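PDB 4WOK: UDP-glucose 4-epimerase from Brucella ovis, which probably interconverts UDP-glucose and UDP-galactose by inverting the sugar at C4, using bound NAD as its redox cofactor. Local coordinates for residues Ala32-Leu44 and Trp54-Leu68. The protein carries 2 engineered substitutions. Residues are numbered along the deposited sequence; the frame is centred on the assembly and turned at random.
With NAD (nicotinamide-adenine-dinucleotide), chain B.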
# COMPACT_ATOMS: atom_id res chain seq x y z
N ALA A 32 4.58 -13.30 11.13
CA ALA A 32 5.16 -13.94 12.30
C ALA A 32 4.08 -14.45 13.25
O ALA A 32 4.26 -15.48 13.91
CB ALA A 32 6.10 -12.99 13.03
N GLY A 33 2.96 -13.74 13.30
CA GLY A 33 1.84 -14.18 14.11
C GLY A 33 1.21 -15.45 13.56
O GLY A 33 0.61 -16.23 14.31
N GLN A 34 1.34 -15.67 12.26
CA GLN A 34 0.76 -16.87 11.67
C GLN A 34 1.79 -17.99 11.51
O GLN A 34 1.53 -19.00 10.87
CB GLN A 34 0.08 -16.54 10.33
CG GLN A 34 -1.15 -15.65 10.52
CD GLN A 34 -1.87 -15.32 9.22
OE1 GLN A 34 -1.71 -16.01 8.22
NE2 GLN A 34 -2.67 -14.25 9.24
N GLY A 35 2.94 -17.81 12.14
CA GLY A 35 3.93 -18.87 12.18
C GLY A 35 4.96 -18.86 11.07
O GLY A 35 5.78 -19.77 10.97
N TYR A 36 4.92 -17.84 10.21
CA TYR A 36 5.97 -17.67 9.22
C TYR A 36 7.15 -16.95 9.84
O TYR A 36 7.04 -16.31 10.89
CB TYR A 36 5.47 -16.90 8.00
CG TYR A 36 4.47 -17.65 7.16
CD1 TYR A 36 4.89 -18.63 6.26
CD2 TYR A 36 3.11 -17.40 7.26
CE1 TYR A 36 3.99 -19.32 5.48
CE2 TYR A 36 2.20 -18.09 6.49
CZ TYR A 36 2.64 -19.05 5.60
OH TYR A 36 1.73 -19.74 4.83
N ALA A 37 8.30 -17.07 9.18
CA ALA A 37 9.47 -16.30 9.56
C ALA A 37 9.72 -15.24 8.50
O ALA A 37 10.35 -15.50 7.48
CB ALA A 37 10.69 -17.20 9.72
N PRO A 38 9.20 -14.03 8.74
CA PRO A 38 9.49 -12.99 7.76
C PRO A 38 10.98 -12.65 7.74
O PRO A 38 11.63 -12.55 8.78
CB PRO A 38 8.66 -11.80 8.25
CG PRO A 38 8.54 -12.00 9.74
CD PRO A 38 8.46 -13.52 9.92
N VAL A 39 11.50 -12.50 6.53
CA VAL A 39 12.86 -12.05 6.32
C VAL A 39 12.77 -10.75 5.55
O VAL A 39 12.26 -10.74 4.43
CB VAL A 39 13.69 -13.06 5.52
CG1 VAL A 39 15.10 -12.54 5.32
CG2 VAL A 39 13.71 -14.42 6.25
N VAL A 40 13.25 -9.67 6.14
CA VAL A 40 13.07 -8.36 5.48
C VAL A 40 14.30 -8.02 4.65
O VAL A 40 15.43 -8.15 5.11
CB VAL A 40 12.79 -7.24 6.52
CG1 VAL A 40 12.91 -5.82 5.88
CG2 VAL A 40 11.41 -7.41 7.12
N TYR A 41 14.05 -7.59 3.40
CA TYR A 41 15.09 -7.12 2.50
C TYR A 41 14.70 -5.68 2.15
O TYR A 41 13.62 -5.45 1.61
CB TYR A 41 15.18 -8.00 1.25
CG TYR A 41 16.33 -7.64 0.31
CD1 TYR A 41 16.19 -6.65 -0.65
CD2 TYR A 41 17.55 -8.31 0.39
CE1 TYR A 41 17.26 -6.30 -1.51
CE2 TYR A 41 18.60 -8.01 -0.47
CZ TYR A 41 18.46 -7.00 -1.41
OH TYR A 41 19.51 -6.68 -2.25
N ASP A 42 15.54 -4.72 2.50
CA ASP A 42 15.11 -3.31 2.45
C ASP A 42 16.32 -2.42 2.41
O ASP A 42 17.32 -2.72 3.07
CB ASP A 42 14.25 -2.98 3.69
CG ASP A 42 13.40 -1.74 3.51
OD1 ASP A 42 13.97 -0.64 3.31
OD2 ASP A 42 12.16 -1.86 3.56
N ASN A 43 16.28 -1.33 1.65
CA ASN A 43 17.47 -0.49 1.55
C ASN A 43 17.45 0.68 2.53
O ASN A 43 18.38 1.50 2.53
CB ASN A 43 17.67 0.00 0.10
CG ASN A 43 16.60 0.99 -0.38
OD1 ASN A 43 15.66 1.33 0.34
ND2 ASN A 43 16.76 1.45 -1.61
N LEU A 44 16.39 0.75 3.33
CA LEU A 44 16.15 1.80 4.35
C LEU A 44 16.08 3.22 3.79
O LEU A 44 16.23 4.20 4.54
CB LEU A 44 17.21 1.75 5.45
CG LEU A 44 17.34 0.38 6.12
CD1 LEU A 44 18.40 0.42 7.22
CD2 LEU A 44 15.98 -0.11 6.70
N TRP A 54 10.57 -8.76 13.69
CA TRP A 54 9.95 -10.09 13.73
C TRP A 54 10.73 -11.18 13.02
O TRP A 54 10.23 -12.30 12.86
CB TRP A 54 8.53 -10.02 13.16
CG TRP A 54 7.65 -9.24 14.07
CD1 TRP A 54 6.95 -9.70 15.14
CD2 TRP A 54 7.42 -7.83 14.03
NE1 TRP A 54 6.29 -8.67 15.76
CE2 TRP A 54 6.56 -7.51 15.08
CE3 TRP A 54 7.85 -6.81 13.17
CZ2 TRP A 54 6.11 -6.20 15.33
CZ3 TRP A 54 7.40 -5.51 13.42
CH2 TRP A 54 6.55 -5.23 14.48
N GLY A 55 11.96 -10.87 12.63
CA GLY A 55 12.84 -11.85 12.01
C GLY A 55 14.11 -11.21 11.48
O GLY A 55 14.48 -10.10 11.86
N ASP A 56 14.80 -11.91 10.58
CA ASP A 56 16.10 -11.45 10.09
C ASP A 56 15.96 -10.19 9.24
O ASP A 56 14.90 -9.91 8.70
CB ASP A 56 16.78 -12.53 9.27
CG ASP A 56 17.37 -13.64 10.13
OD1 ASP A 56 17.12 -13.63 11.35
OD2 ASP A 56 18.08 -14.50 9.59
N PHE A 57 17.06 -9.46 9.15
CA PHE A 57 17.13 -8.24 8.34
C PHE A 57 18.31 -8.32 7.40
O PHE A 57 19.43 -8.61 7.81
CB PHE A 57 17.23 -7.00 9.22
CG PHE A 57 17.48 -5.72 8.44
CD1 PHE A 57 16.60 -5.32 7.44
CD2 PHE A 57 18.59 -4.93 8.70
CE1 PHE A 57 16.82 -4.13 6.71
CE2 PHE A 57 18.81 -3.75 7.99
CZ PHE A 57 17.93 -3.36 6.99
N VAL A 58 18.06 -8.08 6.12
CA VAL A 58 19.12 -7.96 5.15
C VAL A 58 19.01 -6.57 4.58
O VAL A 58 18.02 -6.28 3.92
CB VAL A 58 19.00 -9.00 4.04
CG1 VAL A 58 20.11 -8.81 3.00
CG2 VAL A 58 19.05 -10.43 4.62
N GLU A 59 19.99 -5.71 4.84
CA GLU A 59 19.99 -4.40 4.18
C GLU A 59 20.47 -4.59 2.75
O GLU A 59 21.51 -5.20 2.51
CB GLU A 59 20.90 -3.40 4.90
CG GLU A 59 20.71 -1.94 4.43
CD GLU A 59 21.36 -1.60 3.07
OE1 GLU A 59 22.54 -1.94 2.87
OE2 GLU A 59 20.70 -0.95 2.21
N GLY A 60 19.72 -4.05 1.80
CA GLY A 60 20.13 -4.18 0.42
C GLY A 60 19.12 -3.52 -0.50
O GLY A 60 17.97 -3.28 -0.11
N ASP A 61 19.56 -3.25 -1.72
CA ASP A 61 18.71 -2.68 -2.75
C ASP A 61 18.22 -3.77 -3.67
O ASP A 61 18.99 -4.69 -4.00
CB ASP A 61 19.48 -1.62 -3.56
CG ASP A 61 18.55 -0.63 -4.24
OD1 ASP A 61 17.79 -1.04 -5.16
OD2 ASP A 61 18.57 0.55 -3.85
N ILE A 62 16.97 -3.70 -4.10
CA ILE A 62 16.51 -4.72 -5.05
C ILE A 62 17.23 -4.61 -6.40
O ILE A 62 17.26 -5.58 -7.17
CB ILE A 62 14.99 -4.66 -5.27
CG1 ILE A 62 14.57 -3.30 -5.85
CG2 ILE A 62 14.28 -4.96 -3.97
CD1 ILE A 62 13.04 -3.17 -6.03
N LEU A 63 17.85 -3.46 -6.69
CA LEU A 63 18.67 -3.35 -7.90
C LEU A 63 20.04 -4.05 -7.77
O LEU A 63 20.77 -4.17 -8.75
CB LEU A 63 18.88 -1.86 -8.25
CG LEU A 63 17.60 -1.14 -8.69
CD1 LEU A 63 17.82 0.41 -8.68
CD2 LEU A 63 17.18 -1.62 -10.08
N ASP A 64 20.40 -4.44 -6.56
CA ASP A 64 21.65 -5.16 -6.31
C ASP A 64 21.33 -6.64 -6.54
O ASP A 64 21.04 -7.37 -5.59
CB ASP A 64 22.13 -4.90 -4.88
CG ASP A 64 23.46 -5.59 -4.54
OD1 ASP A 64 23.98 -6.42 -5.32
OD2 ASP A 64 23.98 -5.29 -3.45
N GLN A 65 21.34 -7.07 -7.79
CA GLN A 65 20.75 -8.37 -8.11
C GLN A 65 21.54 -9.52 -7.48
O GLN A 65 20.94 -10.49 -7.04
CB GLN A 65 20.64 -8.60 -9.61
CG GLN A 65 19.68 -9.76 -9.92
CD GLN A 65 19.58 -10.08 -11.39
OE1 GLN A 65 18.80 -9.48 -12.12
NE2 GLN A 65 20.39 -11.02 -11.84
N ALA A 66 22.87 -9.40 -7.39
CA ALA A 66 23.66 -10.45 -6.74
C ALA A 66 23.25 -10.62 -5.28
O ALA A 66 23.07 -11.74 -4.79
CB ALA A 66 25.16 -10.15 -6.83
N ARG A 67 23.08 -9.51 -4.58
CA ARG A 67 22.74 -9.59 -3.17
C ARG A 67 21.34 -10.15 -2.98
O ARG A 67 21.09 -10.88 -2.03
CB ARG A 67 22.84 -8.21 -2.53
CG ARG A 67 22.70 -8.23 -1.00
CD ARG A 67 23.17 -6.90 -0.46
NE ARG A 67 23.10 -6.84 1.00
CZ ARG A 67 24.01 -7.36 1.81
NH1 ARG A 67 25.07 -7.99 1.31
NH2 ARG A 67 23.85 -7.26 3.12
N LEU A 68 20.43 -9.80 -3.87
CA LEU A 68 19.07 -10.31 -3.78
C LEU A 68 19.02 -11.82 -4.06
O LEU A 68 18.37 -12.59 -3.35
CB LEU A 68 18.17 -9.54 -4.75
CG LEU A 68 16.66 -9.70 -4.66
CD1 LEU A 68 16.14 -9.49 -3.22
CD2 LEU A 68 16.04 -8.70 -5.62
PA NAD B . 7.10 2.88 2.57
O1A NAD B . 8.02 3.80 1.80
O2A NAD B . 6.85 2.98 4.04
O5B NAD B . 7.81 1.32 2.38
C5B NAD B . 8.62 1.25 1.23
C4B NAD B . 9.80 0.34 1.63
O4B NAD B . 10.55 -0.05 0.47
C3B NAD B . 10.68 1.24 2.50
O3B NAD B . 11.03 0.51 3.65
C2B NAD B . 11.90 1.50 1.58
O2B NAD B . 13.05 1.65 2.32
C1B NAD B . 11.94 0.17 0.75
N9A NAD B . 12.55 0.36 -0.58
C8A NAD B . 12.25 1.33 -1.56
N7A NAD B . 12.98 1.18 -2.67
C5A NAD B . 13.78 0.07 -2.40
C6A NAD B . 14.77 -0.59 -3.17
N6A NAD B . 15.09 -0.13 -4.43
N1A NAD B . 15.40 -1.67 -2.67
C2A NAD B . 15.06 -2.08 -1.41
N3A NAD B . 14.14 -1.55 -0.55
C4A NAD B . 13.52 -0.46 -1.11
O3 NAD B . 5.84 2.92 1.57
PN NAD B . 4.55 2.04 1.99
O1N NAD B . 4.69 0.97 3.03
O2N NAD B . 3.42 3.01 1.88
O5D NAD B . 4.04 1.19 0.57
C5D NAD B . 4.95 0.30 0.15
C4D NAD B . 4.28 -0.44 -1.02
O4D NAD B . 2.81 -0.21 -0.95
C3D NAD B . 4.74 0.19 -2.35
O3D NAD B . 4.73 -0.84 -3.28
C2D NAD B . 3.60 1.18 -2.62
O2D NAD B . 3.39 1.46 -3.95
C1D NAD B . 2.43 0.26 -2.21
N1N NAD B . 1.16 1.13 -2.05
C2N NAD B . 1.08 1.96 -0.94
C3N NAD B . -0.08 2.76 -0.78
C7N NAD B . -0.17 3.67 0.42
O7N NAD B . -1.18 4.36 0.60
N7N NAD B . 0.89 3.71 1.30
C4N NAD B . -1.09 2.70 -1.74
C5N NAD B . -0.98 1.86 -2.84
C6N NAD B . 0.16 1.07 -3.00
O HOH W 1 12.20 -9.86 9.53
O HOH W 2 13.52 -14.37 10.00
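Tyr-41 has CG turned opposite its backbone N (chi1 -175°), which carries the ring along residues 60-68. Its OH donates to Asp-61 O at 2.7 Å, from above the carbonyl plane. Asp-64 N reaches that oxygen from the other face, so one carbonyl holds both the tyrosine and a type I turn. Leu-68 CD1 sits over the centre of one ring face, 3.7 Å from the centroid, a CH-pi contact. Val-58 CG1 packs obliquely against Tyr-41 CD2. Thr-71 of helix 65-75 also touches the Tyr-41 side chain.

Asn-43 has CG between its backbone N and carbonyl carbon (chi1 67°), and its amide lies alongside the Asp-61 carboxylate. Asn-43 ND2 donates to Asp-61 OD2 at 3.0 Å, with the planes 72° apart. The oxygen is met from above the carboxylate plane. Asn-43 OD1 bonds to Ser-45.

Strands 37-42 and 57-59 run parallel at one edge of the Rossmann sheet, 57-59 outermost. Val-40 N donates to Asp-56 O, and Val-58 N to Val-40 O in a nearly straight 2.8 Å bond. Asp-42 N and O continue the pairing with Val-58 O and Gly-60 N. On the face with Val-40 and Asp-42, Phe-57 CZ meets both methyls of Leu-44.

The C-terminal end of strand 37-42 and the loop after strand 57-59 contribute to the adenosine site. Asp-42 OD1 and OD2 accept from ribose hydroxyls O2B and O3B of NAD. Asp-61 OD1 accepts from NAD N6A at 2.9 Å. Ile-62 N donates to NAD N1A at 2.9 Å. Two carboxylate bonds to the ribose diol suit NAD; a 2'-phosphate, as in NADP, would probably be repelled. Together the bonds to N6A and N1A match the donor and acceptor of the adenine edge, consistent with recognition of that base.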